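Local coordinates for protein putative siderophore-degrading esterase (Eurofung) (Emericella nidulans, PDB 6GUO) that hydrolyses the ester bonds of the bacterial siderophore enterobactin, a step required for releasing its iron inside the fungal cell, at residues E133-I138 against P179-V184; H173-K178 against A216-R221; E69-R74 against F298-S303; L39-S44 against K50-V55. All blocks are in the same frame, centred on the assembly; numbering follows the deposited sequence. Where two conformers were deposited one is given.

Interaction 1 (E133-I138 against P179-V184)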
loop_
_atom_site.group_PDB
_atom_site.type_symbol
_atom_site.label_atom_id
_atom_site.label_comp_id
_atom_site.label_asym_id
_atom_site.label_seq_id
_atom_site.Cartn_x
_atom_site.Cartn_y
_atom_site.Cartn_z
ATOM N N GLU A 133 17.130 -10.734 21.139
ATOM C CA GLU A 133 18.129 -9.673 20.949
ATOM C C GLU A 133 17.553 -8.497 20.158
ATOM O O GLU A 133 17.757 -7.337 20.515
ATOM C CB GLU A 133 19.371 -10.214 20.230
ATOM C CG GLU A 133 20.187 -11.204 21.050
ATOM C CD GLU A 133 21.308 -11.866 20.260
ATOM O OE1 GLU A 133 21.614 -11.422 19.131
ATOM O OE2 GLU A 133 21.888 -12.841 20.779
ATOM N N PHE A 134 16.828 -8.811 19.089
ATOM C CA PHE A 134 16.221 -7.796 18.229
ATOM C C PHE A 134 15.118 -7.008 18.942
ATOM O O PHE A 134 15.013 -5.792 18.815
ATOM C CB PHE A 134 15.668 -8.461 16.958
ATOM C CG PHE A 134 15.332 -7.497 15.854
ATOM C CD1 PHE A 134 16.210 -6.472 15.501
ATOM C CD2 PHE A 134 14.147 -7.634 15.136
ATOM C CE1 PHE A 134 15.905 -5.593 14.478
ATOM C CE2 PHE A 134 13.840 -6.758 14.108
ATOM C CZ PHE A 134 14.716 -5.735 13.777
ATOM N N LEU A 135 14.313 -7.708 19.701
ATOM C CA LEU A 135 13.244 -7.095 20.476
ATOM C C LEU A 135 13.801 -6.163 21.561
ATOM O O LEU A 135 13.266 -5.078 21.794
ATOM C CB LEU A 135 12.383 -8.197 21.083
ATOM C CG LEU A 135 11.080 -7.855 21.801
ATOM C CD1 LEU A 135 10.332 -6.709 21.133
ATOM C CD2 LEU A 135 10.203 -9.097 21.830
ATOM N N THR A 136 14.886 -6.595 22.205
ATOM C CA THR A 136 15.625 -5.756 23.151
ATOM C C THR A 136 16.161 -4.499 22.455
ATOM O O THR A 136 16.043 -3.392 22.983
ATOM C CB THR A 136 16.779 -6.552 23.796
ATOM O OG1 THR A 136 16.240 -7.688 24.478
ATOM C CG2 THR A 136 17.560 -5.713 24.782
ATOM N N PHE A 137 16.727 -4.687 21.264
ATOM C CA PHE A 137 17.247 -3.590 20.442
ATOM C C PHE A 137 16.170 -2.552 20.114
ATOM O O PHE A 137 16.396 -1.349 20.255
ATOM C CB PHE A 137 17.881 -4.157 19.160
ATOM C CG PHE A 137 18.299 -3.118 18.166
ATOM C CD1 PHE A 137 19.392 -2.299 18.415
ATOM C CD2 PHE A 137 17.615 -2.972 16.959
ATOM C CE1 PHE A 137 19.787 -1.339 17.493
ATOM C CE2 PHE A 137 18.008 -2.018 16.036
ATOM C CZ PHE A 137 19.096 -1.202 16.300
ATOM N N ILE A 138 14.997 -3.020 19.699
ATOM C CA ILE A 138 13.889 -2.116 19.369
ATOM C C ILE A 138 13.418 -1.350 20.610
ATOM O O ILE A 138 13.267 -0.129 20.570
ATOM C CB ILE A 138 12.715 -2.870 18.709
ATOM C CG1 ILE A 138 13.141 -3.373 17.320
ATOM C CG2 ILE A 138 11.488 -1.970 18.578
ATOM C CD1 ILE A 138 12.216 -4.411 16.724
ATOM N N PRO A 179 4.286 -9.145 26.622
ATOM C CA PRO A 179 3.045 -8.520 26.129
ATOM C C PRO A 179 2.921 -7.002 26.317
ATOM O O PRO A 179 2.178 -6.365 25.570
ATOM C CB PRO A 179 1.936 -9.250 26.906
ATOM C CG PRO A 179 2.612 -9.903 28.055
ATOM C CD PRO A 179 4.000 -10.214 27.597
ATOM N N SER A 180 3.633 -6.430 27.288
ATOM C CA SER A 180 3.652 -4.973 27.478
ATOM C C SER A 180 4.559 -4.205 26.504
ATOM O O SER A 180 4.549 -2.971 26.530
ATOM C CB SER A 180 4.049 -4.631 28.915
ATOM O OG SER A 180 3.123 -5.191 29.824
ATOM N N SER A 181 5.328 -4.913 25.665
ATOM C CA SER A 181 6.244 -4.295 24.686
ATOM C C SER A 181 5.563 -3.250 23.818
ATOM O O SER A 181 6.092 -2.155 23.597
ATOM C CB SER A 181 6.820 -5.356 23.747
ATOM O OG SER A 181 7.578 -6.312 24.450
ATOM N N PHE A 182 4.397 -3.628 23.296
ATOM C CA PHE A 182 3.576 -2.765 22.445
ATOM C C PHE A 182 2.124 -2.875 22.879
ATOM O O PHE A 182 1.724 -3.878 23.470
ATOM C CB PHE A 182 3.711 -3.179 20.969
ATOM C CG PHE A 182 5.118 -3.086 20.446
ATOM C CD1 PHE A 182 5.576 -1.919 19.842
ATOM C CD2 PHE A 182 6.001 -4.150 20.598
ATOM C CE1 PHE A 182 6.883 -1.825 19.383
ATOM C CE2 PHE A 182 7.307 -4.063 20.142
ATOM C CZ PHE A 182 7.751 -2.898 19.538
ATOM N N ASP A 183 1.336 -1.850 22.578
ATOM C CA ASP A 183 -0.106 -1.870 22.870
ATOM C C ASP A 183 -0.858 -2.765 21.889
ATOM O O ASP A 183 -1.794 -3.479 22.275
ATOM C CB ASP A 183 -0.678 -0.455 22.821
ATOM C CG ASP A 183 -0.048 0.455 23.846
ATOM O OD1 ASP A 183 -0.132 0.125 25.043
ATOM O OD2 ASP A 183 0.545 1.486 23.464
ATOM N N VAL A 184 -0.421 -2.724 20.630
ATOM C CA VAL A 184 -1.088 -3.393 19.517
ATOM C C VAL A 184 -0.069 -4.205 18.722
ATOM O O VAL A 184 1.018 -3.718 18.425
ATOM C CB VAL A 184 -1.752 -2.362 18.586
ATOM C CG1 VAL A 184 -2.501 -3.051 17.450
ATOM C CG2 VAL A 184 -2.697 -1.471 19.382
#

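Interaction 2 (H173-K178 against A216-R221)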
loop_
_atom_site.group_PDB
_atom_site.type_symbol
_atom_site.label_atom_id
_atom_site.label_comp_id
_atom_site.label_asym_id
_atom_site.label_seq_id
_atom_site.Cartn_x
_atom_site.Cartn_y
_atom_site.Cartn_z
ATOM N N HIS A 173 5.736 -13.666 18.915
ATOM C CA HIS A 173 6.738 -13.897 19.963
ATOM C C HIS A 173 6.798 -12.743 20.978
ATOM O O HIS A 173 6.835 -12.984 22.186
ATOM C CB HIS A 173 8.118 -14.150 19.351
ATOM C CG HIS A 173 9.199 -14.303 20.369
ATOM N ND1 HIS A 173 9.295 -15.407 21.187
ATOM C CD2 HIS A 173 10.207 -13.477 20.731
ATOM C CE1 HIS A 173 10.329 -15.263 21.995
ATOM N NE2 HIS A 173 10.898 -14.098 21.741
ATOM N N ALA A 174 6.784 -11.504 20.486
ATOM C CA ALA A 174 6.761 -10.326 21.350
ATOM C C ALA A 174 5.521 -10.337 22.244
ATOM O O ALA A 174 5.641 -10.225 23.461
ATOM C CB ALA A 174 6.815 -9.050 20.522
ATOM N N LEU A 175 4.343 -10.513 21.638
ATOM C CA LEU A 175 3.083 -10.618 22.393
ATOM C C LEU A 175 3.119 -11.686 23.502
ATOM O O LEU A 175 2.762 -11.405 24.649
ATOM C CB LEU A 175 1.904 -10.899 21.443
ATOM C CG LEU A 175 0.543 -11.252 22.056
ATOM C CD1 LEU A 175 0.041 -10.139 22.957
ATOM C CD2 LEU A 175 -0.471 -11.552 20.964
ATOM N N PHE A 176 3.554 -12.895 23.162
ATOM C CA PHE A 176 3.445 -14.030 24.081
ATOM C C PHE A 176 4.477 -14.017 25.205
ATOM O O PHE A 176 4.191 -14.528 26.279
ATOM C CB PHE A 176 3.496 -15.370 23.331
ATOM C CG PHE A 176 2.391 -15.553 22.314
ATOM C CD1 PHE A 176 1.099 -15.067 22.544
ATOM C CD2 PHE A 176 2.639 -16.232 21.128
ATOM C CE1 PHE A 176 0.098 -15.243 21.606
ATOM C CE2 PHE A 176 1.637 -16.410 20.188
ATOM C CZ PHE A 176 0.365 -15.915 20.426
ATOM N N THR A 177 5.653 -13.433 24.965
ATOM C CA THR A 177 6.734 -13.414 25.968
ATOM C C THR A 177 6.932 -12.066 26.670
ATOM O O THR A 177 7.417 -12.033 27.808
ATOM C CB THR A 177 8.072 -13.864 25.350
ATOM O OG1 THR A 177 8.506 -12.921 24.370
ATOM C CG2 THR A 177 7.933 -15.240 24.710
ATOM N N LYS A 178 6.575 -10.967 26.006
ATOM C CA LYS A 178 6.713 -9.629 26.581
ATOM C C LYS A 178 5.503 -8.777 26.153
ATOM O O LYS A 178 5.657 -7.808 25.414
ATOM C CB LYS A 178 8.063 -9.025 26.151
ATOM C CG LYS A 178 8.590 -7.917 27.062
ATOM C CD LYS A 178 10.086 -7.657 26.872
ATOM C CE LYS A 178 10.384 -6.760 25.677
ATOM N NZ LYS A 178 11.842 -6.489 25.509
ATOM N N ALA A 216 -0.966 -6.102 31.575
ATOM C CA ALA A 216 -0.885 -5.995 30.117
ATOM C C ALA A 216 -2.268 -6.258 29.534
ATOM O O ALA A 216 -2.935 -7.214 29.938
ATOM C CB ALA A 216 0.128 -6.984 29.559
ATOM N N HIS A 217 -2.690 -5.407 28.597
ATOM C CA HIS A 217 -4.000 -5.520 27.940
ATOM C C HIS A 217 -3.802 -5.440 26.427
ATOM O O HIS A 217 -4.294 -4.517 25.778
ATOM C CB HIS A 217 -4.940 -4.407 28.420
ATOM C CG HIS A 217 -4.873 -4.153 29.891
ATOM N ND1 HIS A 217 -3.856 -3.424 30.469
ATOM C CD2 HIS A 217 -5.686 -4.535 30.904
ATOM C CE1 HIS A 217 -4.046 -3.367 31.775
ATOM N NE2 HIS A 217 -5.150 -4.030 32.064
ATOM N N PRO A 218 -3.074 -6.413 25.857
ATOM C CA PRO A 218 -2.691 -6.298 24.453
ATOM C C PRO A 218 -3.839 -6.489 23.467
ATOM O O PRO A 218 -4.853 -7.115 23.788
ATOM C CB PRO A 218 -1.657 -7.413 24.286
ATOM C CG PRO A 218 -2.057 -8.430 25.289
ATOM C CD PRO A 218 -2.562 -7.656 26.460
ATOM N N VAL A 219 -3.646 -5.937 22.274
ATOM C CA VAL A 219 -4.570 -6.069 21.156
ATOM C C VAL A 219 -3.801 -6.787 20.056
ATOM O O VAL A 219 -2.636 -6.471 19.826
ATOM C CB VAL A 219 -5.045 -4.683 20.677
ATOM C CG1 VAL A 219 -5.890 -4.793 19.413
ATOM C CG2 VAL A 219 -5.824 -3.985 21.786
ATOM N N LEU A 220 -4.446 -7.754 19.398
ATOM C CA LEU A 220 -3.838 -8.493 18.278
ATOM C C LEU A 220 -4.751 -8.490 17.054
ATOM O O LEU A 220 -5.949 -8.750 17.170
ATOM C CB LEU A 220 -3.547 -9.945 18.680
ATOM C CG LEU A 220 -3.047 -10.907 17.593
ATOM C CD1 LEU A 220 -1.704 -10.470 17.024
ATOM C CD2 LEU A 220 -2.965 -12.326 18.127
ATOM N N ARG A 221 -4.167 -8.224 15.885
ATOM C CA ARG A 221 -4.829 -8.455 14.606
ATOM C C ARG A 221 -4.022 -9.480 13.829
ATOM O O ARG A 221 -2.853 -9.248 13.530
ATOM C CB ARG A 221 -4.963 -7.174 13.783
ATOM C CG ARG A 221 -5.860 -7.358 12.559
ATOM C CD ARG A 221 -6.077 -6.054 11.815
ATOM N NE ARG A 221 -7.187 -6.131 10.854
ATOM C CZ ARG A 221 -7.081 -6.203 9.522
ATOM N NH1 ARG A 221 -8.192 -6.258 8.786
ATOM N NH2 ARG A 221 -5.901 -6.213 8.906
#

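Interaction 3 (E69-R74 against F298-S303)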
loop_
_atom_site.group_PDB
_atom_site.type_symbol
_atom_site.label_atom_id
_atom_site.label_comp_id
_atom_site.label_asym_id
_atom_site.label_seq_id
_atom_site.Cartn_x
_atom_site.Cartn_y
_atom_site.Cartn_z
ATOM N N GLU A 69 2.386 6.301 3.607
ATOM C CA GLU A 69 1.369 6.873 2.729
ATOM C C GLU A 69 -0.056 6.544 3.164
ATOM O O GLU A 69 -0.937 7.396 3.056
ATOM C CB GLU A 69 1.590 6.448 1.295
ATOM C CG GLU A 69 0.884 7.361 0.313
ATOM C CD GLU A 69 1.415 7.179 -1.077
ATOM O OE1 GLU A 69 1.144 6.106 -1.642
ATOM O OE2 GLU A 69 2.117 8.081 -1.587
ATOM N N THR A 70 -0.285 5.325 3.652
ATOM C CA THR A 70 -1.592 4.958 4.188
ATOM C C THR A 70 -2.011 5.915 5.302
ATOM O O THR A 70 -3.148 6.392 5.324
ATOM C CB THR A 70 -1.613 3.513 4.726
ATOM O OG1 THR A 70 -1.129 2.613 3.721
ATOM C CG2 THR A 70 -3.018 3.118 5.120
ATOM N N LEU A 71 -1.085 6.205 6.214
ATOM C CA LEU A 71 -1.350 7.153 7.300
ATOM C C LEU A 71 -1.601 8.571 6.785
ATOM O O LEU A 71 -2.506 9.248 7.260
ATOM C CB LEU A 71 -0.205 7.158 8.321
ATOM C CG LEU A 71 -0.195 5.946 9.253
ATOM C CD1 LEU A 71 1.180 5.788 9.876
ATOM C CD2 LEU A 71 -1.279 6.065 10.319
ATOM N N ARG A 72 -0.826 9.004 5.795
ATOM C CA ARG A 72 -0.963 10.362 5.268
ATOM C C ARG A 72 -2.287 10.576 4.530
ATOM O O ARG A 72 -2.863 11.655 4.627
ATOM C CB ARG A 72 0.235 10.744 4.406
ATOM C CG ARG A 72 1.455 10.991 5.273
ATOM C CD ARG A 72 2.742 11.133 4.493
ATOM N NE ARG A 72 3.841 11.338 5.433
ATOM C CZ ARG A 72 5.095 11.653 5.109
ATOM N NH1 ARG A 72 5.461 11.811 3.839
ATOM N NH2 ARG A 72 5.995 11.819 6.082
ATOM N N ARG A 73 -2.780 9.549 3.835
ATOM C CA ARG A 73 -4.128 9.618 3.248
ATOM C C ARG A 73 -5.187 9.767 4.334
ATOM O O ARG A 73 -6.052 10.642 4.246
ATOM C CB ARG A 73 -4.431 8.392 2.386
ATOM C CG ARG A 73 -3.677 8.373 1.067
ATOM C CD ARG A 73 -4.287 7.378 0.103
ATOM N NE ARG A 73 -4.233 6.004 0.598
ATOM C CZ ARG A 73 -3.246 5.130 0.381
ATOM N NH1 ARG A 73 -2.166 5.440 -0.335
ATOM N NH2 ARG A 73 -3.349 3.904 0.883
ATOM N N ARG A 74 -5.108 8.931 5.369
ATOM C CA ARG A 74 -6.092 8.987 6.453
ATOM C C ARG A 74 -6.029 10.293 7.246
ATOM O O ARG A 74 -7.068 10.864 7.584
ATOM C CB ARG A 74 -5.955 7.796 7.392
ATOM C CG ARG A 74 -6.965 7.851 8.526
ATOM C CD ARG A 74 -7.486 6.492 8.922
ATOM N NE ARG A 74 -8.318 6.599 10.119
ATOM C CZ ARG A 74 -9.114 5.643 10.593
ATOM N NH1 ARG A 74 -9.811 5.869 11.703
ATOM N NH2 ARG A 74 -9.226 4.467 9.973
ATOM N N PHE A 298 -7.037 -0.419 11.264
ATOM C CA PHE A 298 -7.397 -1.060 12.529
ATOM C C PHE A 298 -6.817 -0.279 13.709
ATOM O O PHE A 298 -7.533 0.032 14.659
ATOM C CB PHE A 298 -6.910 -2.518 12.525
ATOM C CG PHE A 298 -7.102 -3.246 13.832
ATOM C CD1 PHE A 298 -8.294 -3.907 14.112
ATOM C CD2 PHE A 298 -6.069 -3.316 14.757
ATOM C CE1 PHE A 298 -8.460 -4.598 15.305
ATOM C CE2 PHE A 298 -6.228 -4.005 15.950
ATOM C CZ PHE A 298 -7.421 -4.651 16.225
ATOM N N LEU A 299 -5.534 0.060 13.615
ATOM C CA LEU A 299 -4.846 0.848 14.643
ATOM C C LEU A 299 -5.497 2.218 14.852
ATOM O O LEU A 299 -5.805 2.589 15.984
ATOM C CB LEU A 299 -3.363 1.000 14.283
ATOM C CG LEU A 299 -2.450 1.822 15.190
ATOM C CD1 LEU A 299 -2.448 1.288 16.615
ATOM C CD2 LEU A 299 -1.044 1.819 14.607
ATOM N N SER A 300 -5.735 2.942 13.759
ATOM C CA SER A 300 -6.363 4.265 13.828
ATOM C C SER A 300 -7.802 4.224 14.365
ATOM O O SER A 300 -8.231 5.163 15.030
ATOM C CB SER A 300 -6.317 4.955 12.466
ATOM O OG SER A 300 -4.972 5.163 12.058
ATOM N N ASN A 301 -8.523 3.132 14.100
ATOM C CA ASN A 301 -9.895 2.955 14.608
ATOM C C ASN A 301 -9.993 2.711 16.120
ATOM O O ASN A 301 -11.068 2.884 16.697
ATOM C CB ASN A 301 -10.612 1.818 13.868
ATOM C CG ASN A 301 -10.873 2.142 12.405
ATOM O OD1 ASN A 301 -10.901 3.308 11.998
ATOM N ND2 ASN A 301 -11.059 1.103 11.603
ATOM N N LEU A 302 -8.893 2.305 16.753
ATOM C CA LEU A 302 -8.854 2.121 18.209
ATOM C C LEU A 302 -8.910 3.427 19.007
ATOM O O LEU A 302 -9.220 3.393 20.197
ATOM C CB LEU A 302 -7.590 1.354 18.623
ATOM C CG LEU A 302 -7.433 -0.080 18.113
ATOM C CD1 LEU A 302 -6.023 -0.591 18.385
ATOM C CD2 LEU A 302 -8.465 -1.010 18.731
ATOM N N SER A 303 -8.591 4.559 18.373
ATOM C CA SER A 303 -8.497 5.849 19.073
ATOM C C SER A 303 -9.809 6.315 19.697
ATOM O O SER A 303 -9.820 6.742 20.855
ATOM C CB SER A 303 -7.960 6.940 18.140
ATOM O OG SER A 303 -6.597 6.709 17.832
#

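Interaction 4 (L39-S44 against K50-V55)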
loop_
_atom_site.group_PDB
_atom_site.type_symbol
_atom_site.label_atom_id
_atom_site.label_comp_id
_atom_site.label_asym_id
_atom_site.label_seq_id
_atom_site.Cartn_x
_atom_site.Cartn_y
_atom_site.Cartn_z
ATOM N N LEU A 39 2.390 15.159 7.917
ATOM C CA LEU A 39 2.662 16.266 7.011
ATOM C C LEU A 39 2.322 17.645 7.574
ATOM O O LEU A 39 2.847 18.640 7.084
ATOM C CB LEU A 39 1.913 16.052 5.692
ATOM C CG LEU A 39 2.380 14.867 4.849
ATOM C CD1 LEU A 39 1.506 14.761 3.611
ATOM C CD2 LEU A 39 3.844 14.981 4.461
ATOM N N THR A 40 1.452 17.705 8.586
ATOM C CA THR A 40 1.154 18.965 9.271
ATOM C C THR A 40 2.283 19.430 10.199
ATOM O O THR A 40 2.288 20.584 10.621
ATOM C CB THR A 40 -0.160 18.880 10.075
ATOM O OG1 THR A 40 -0.154 17.708 10.894
ATOM C CG2 THR A 40 -1.348 18.820 9.135
ATOM N N TRP A 41 3.218 18.536 10.518
ATOM C CA TRP A 41 4.388 18.881 11.330
ATOM C C TRP A 41 5.484 19.476 10.439
ATOM O O TRP A 41 5.462 19.319 9.217
ATOM C CB TRP A 41 4.942 17.639 12.030
ATOM C CG TRP A 41 3.997 16.883 12.930
ATOM C CD1 TRP A 41 2.637 17.033 13.049
ATOM C CD2 TRP A 41 4.355 15.818 13.805
ATOM N NE1 TRP A 41 2.142 16.135 13.956
ATOM C CE2 TRP A 41 3.175 15.376 14.437
ATOM C CE3 TRP A 41 5.571 15.199 14.133
ATOM C CZ2 TRP A 41 3.171 14.331 15.367
ATOM C CZ3 TRP A 41 5.565 14.161 15.059
ATOM C CH2 TRP A 41 4.376 13.742 15.668
ATOM N N SER A 42 6.465 20.124 11.055
ATOM C CA SER A 42 7.557 20.745 10.294
ATOM C C SER A 42 8.522 19.702 9.726
ATOM O O SER A 42 8.571 18.560 10.196
ATOM C CB SER A 42 8.330 21.736 11.165
ATOM O OG SER A 42 9.266 21.066 11.992
ATOM N N GLU A 43 9.317 20.119 8.742
ATOM C CA GLU A 43 10.376 19.272 8.167
ATOM C C GLU A 43 11.479 18.901 9.169
ATOM O O GLU A 43 12.197 17.927 8.957
ATOM C CB GLU A 43 10.993 19.929 6.923
ATOM C CG GLU A 43 10.034 20.019 5.741
ATOM C CD GLU A 43 10.728 20.313 4.419
ATOM O OE1 GLU A 43 10.638 21.465 3.944
ATOM O OE2 GLU A 43 11.359 19.395 3.850
ATOM N N SER A 44 11.604 19.680 10.245
ATOM C CA SER A 44 12.480 19.352 11.373
ATOM C C SER A 44 11.811 18.486 12.461
ATOM O O SER A 44 12.422 18.233 13.494
ATOM C CB SER A 44 13.011 20.645 12.003
ATOM O OG SER A 44 11.975 21.360 12.653
ATOM N N LYS A 50 1.560 18.886 19.623
ATOM C CA LYS A 50 0.677 17.749 19.361
ATOM C C LYS A 50 1.256 16.431 19.878
ATOM O O LYS A 50 2.475 16.250 19.945
ATOM C CB LYS A 50 0.356 17.632 17.865
ATOM C CG LYS A 50 -0.550 18.740 17.352
ATOM C CD LYS A 50 -0.734 18.656 15.845
ATOM C CE LYS A 50 -1.631 19.771 15.327
ATOM N NZ LYS A 50 -1.358 20.068 13.892
ATOM N N SER A 51 0.356 15.532 20.261
ATOM C CA SER A 51 0.713 14.178 20.667
ATOM C C SER A 51 0.759 13.292 19.432
ATOM O O SER A 51 0.441 13.736 18.321
ATOM C CB SER A 51 -0.305 13.647 21.672
ATOM O OG SER A 51 -0.339 14.478 22.820
ATOM N N ALA A 52 1.159 12.040 19.618
ATOM C CA ALA A 52 1.231 11.099 18.507
ATOM C C ALA A 52 1.083 9.662 18.968
ATOM O O ALA A 52 1.251 9.353 20.144
ATOM C CB ALA A 52 2.544 11.265 17.761
ATOM N N ASN A 53 0.742 8.800 18.021
ATOM C CA ASN A 53 0.885 7.366 18.180
ATOM C C ASN A 53 2.071 6.948 17.327
ATOM O O ASN A 53 2.658 7.777 16.628
ATOM C CB ASN A 53 -0.407 6.662 17.778
ATOM C CG ASN A 53 -1.570 7.060 18.672
ATOM O OD1 ASN A 53 -1.417 7.146 19.888
ATOM N ND2 ASN A 53 -2.724 7.334 18.075
ATOM N N ALA A 54 2.455 5.684 17.427
ATOM C CA ALA A 54 3.621 5.181 16.705
ATOM C C ALA A 54 3.395 3.757 16.233
ATOM O O ALA A 54 2.791 2.952 16.941
ATOM C CB ALA A 54 4.857 5.254 17.583
ATOM N N VAL A 55 3.883 3.453 15.033
ATOM C CA VAL A 55 3.866 2.093 14.519
ATOM C C VAL A 55 5.292 1.710 14.150
ATOM O O VAL A 55 5.986 2.451 13.444
ATOM C CB VAL A 55 2.874 1.895 13.345
ATOM C CG1 VAL A 55 3.193 2.779 12.146
ATOM C CG2 VAL A 55 2.814 0.427 12.947
HETATM O O HOH W 1 -2.106 17.528 12.915
HETATM O O HOH W 2 1.399 20.505 13.795
#

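Interaction 1 (E133-I138 against P179-V184)
Leu135 and Ile138, three positions apart and so on one flank of helix 131-150, face Ser181 and Phe182 in the connection between helix 166-177 and strand 184-188. The backbones keep well apart: the nearest alpha carbons, those of Leu135 and Ser181, are 8.6 Å from each other, and side chains alone bridge the distance. Ser181 still has helical backbone angles, whereas Phe182 (phi -136°, psi 156°) is extended, so the chain turns here from the helix toward the strand.

The aromatic ring of Phe182 is the centre of the contact, and it is met along its rim. Ile138 sets its branch methyl CG2 in the plane of the ring, 4.0 Å from Phe182 CZ, the two side chains crossing at about a right angle. Leu135 reaches the neighbouring rim atom, with CD1 4.1 Å from Phe182 CE2. That leucine methyl gets there because CG is turned opposite the backbone N (chi1 -172°), which carries the isobutyl group out toward the ring. In the conformer given, Ser181 OG is only loosely near the same methyl; this hydroxyl is hydrogen-bonded to Lys178 O, which ties the turn back on itself.

Leu135, Ile138 and Phe182 offer only carbon to one another, which suits a buried place where no polar bond spans the gap, and the buried serine has its hydroxyl satisfied by Lys178 O. Behind the contact, Leu135 and Ile138 also rest on Phe170 of helix 166-177, while Phe182 lies on Thr159 and Leu161 of strand 156-164, so that helix, loop and central sheet close on one another.

Interaction 2 (H173-K178 against A216-R221)
Leu175, near the end of helix 166-177, packs on Pro218, just ahead of strand 219-225, and on Leu220 within it, a helix-on-sheet contact of the alpha/beta-hydrolase fold. The helix begins within the sequence Gly-His-Ser-Tyr-Gly, which fits the nucleophile elbow of this fold; the contact lies at the opposite end of the helix from that turn. The two backbones come nearest at Leu175 and Pro218, whose alpha carbons are 7.5 Å apart.

The fork of the leucine divides its work between two partners. Its CD2 meets the methyl CD2 of Leu220 at 3.9 Å, while CD1 bears on the proline ring. A chi1 of 171° swings CG toward the other segment, chi2 (59°) then splays the two methyls, and the side chain crosses each partner at about a right angle. The aliphatic proline ring suits a buried place just ahead of a strand: it offers carbon to the helix, and Tyr185 of strand 184-188 lies against both Leu175 and Pro218.

One turn after His173, Thr177 folds its hydroxyl back to His173 O, joining its own backbone N-H on the opposite face of that carbonyl. Across the contact the packing is tightest at the proline, where Leu175 CD1 presses to 3.5 Å from Pro218 CB.

Interaction 3 (E69-R74 against F298-S303)
Arg74, on helix 60-77, reaches across to Ser300 and Asn301 toward the end of the C-terminal helix. The tight part of the contact is made by its guanidinium group. Ser300 CB sits against the centre of one face, 3.4 Å from Arg74 CZ, while Asn301 OD1 lies at the end of the group, only 5° out of its plane. A serine suits the place against this face because a small side chain lets the flat group come close; its hydroxyl is turned back to Ile296 O.

At the end of the group both terminal nitrogens grip one oxygen. Arg74 NH1 donates to Asn301 OD1 over 2.8 Å and NH2 over 2.9 Å, and both bonds are bent, as a fork closing on a single atom must be. The two nitrogens approach from the same face of the amide, whose plane is turned 49° from that of the guanidinium. Arg74 spans the gap with CG opposite its backbone N (chi1 180°) and a bend at chi2.

The contact is looser at Leu71, where CD2 stands 4.2 Å from Ser300 OG; Leu71 also packs on Ile296. The side toward solvent is that of Asn301, an exposed residue well suited to a polar bond at the rim.

Arg74 NH1 also forms a salt bridge with Glu81. The carboxylate probably offsets much of the arginine's charge, while the neutral amide and the serine against its face fix the group's position and plane, tying the two helices together on one side of the sheet.

Interaction 4 (L39-S44 against K50-V55)
Trp41 and Lys50 face each other across the connection between strands 31-36 and 52-58, a local contact, partly buried, at the entrance to a strand of the central sheet. The backbones stay apart, the nearest alpha carbons being those of Trp41 and Lys50 at 8.9 Å, and the gap is bridged by the indole in one part and by two waters in another.

Trp41 makes the inner half. Its six-membered ring points an edge at Ala52, with CH2 3.7 Å from Ala52 CB and that methyl in the plane of the indole. Alanine suits this first position of the strand because its short side chain admits the broad ring, which also lies on Val85 of the neighbouring strand. Lys50 CD passes obliquely near the indole, 4.3 Å from Trp41 NE1.

The outer half is polar. Lys50 is fully stretched beyond CG, which carries NZ along to Thr40, though not to direct bonding: NZ and Thr40 OG1 are 4.0 Å apart. Two waters close the gap, each accepting from NZ at 2.8 Å. One is also bonded to Thr40 OG1, and the other donates to Thr40 O over 3.3 Å.

The ammonium group of an exposed lysine is thus bridged by water to the hydroxyl and carbonyl of Thr40, while the apolar rim of the indole is buried against Ala52.

Interactions 1 and 2 are core contacts, apolar in the main and with no hydrogen bond across them. Helix 166-177 serves both, packing behind the first and supplying Leu175 to the second, and Asp183 O probably bonds to Val219 N where the start of strand 219-225 runs beside the entry to strand 184-188. Interactions 3 and 4 lie nearer the surface and bring in polar chemistry, direct and charge-assisted in interaction 3, relayed by water in interaction 4. These two are joined through the chain, since strand 52-58 leads into helix 60-77, and Leu71 and Leu299 both reach Val55. Helix 288-301 connects interaction 3 with the core: Phe298 packs on Val184 of interaction 1 and Val219 of interaction 2.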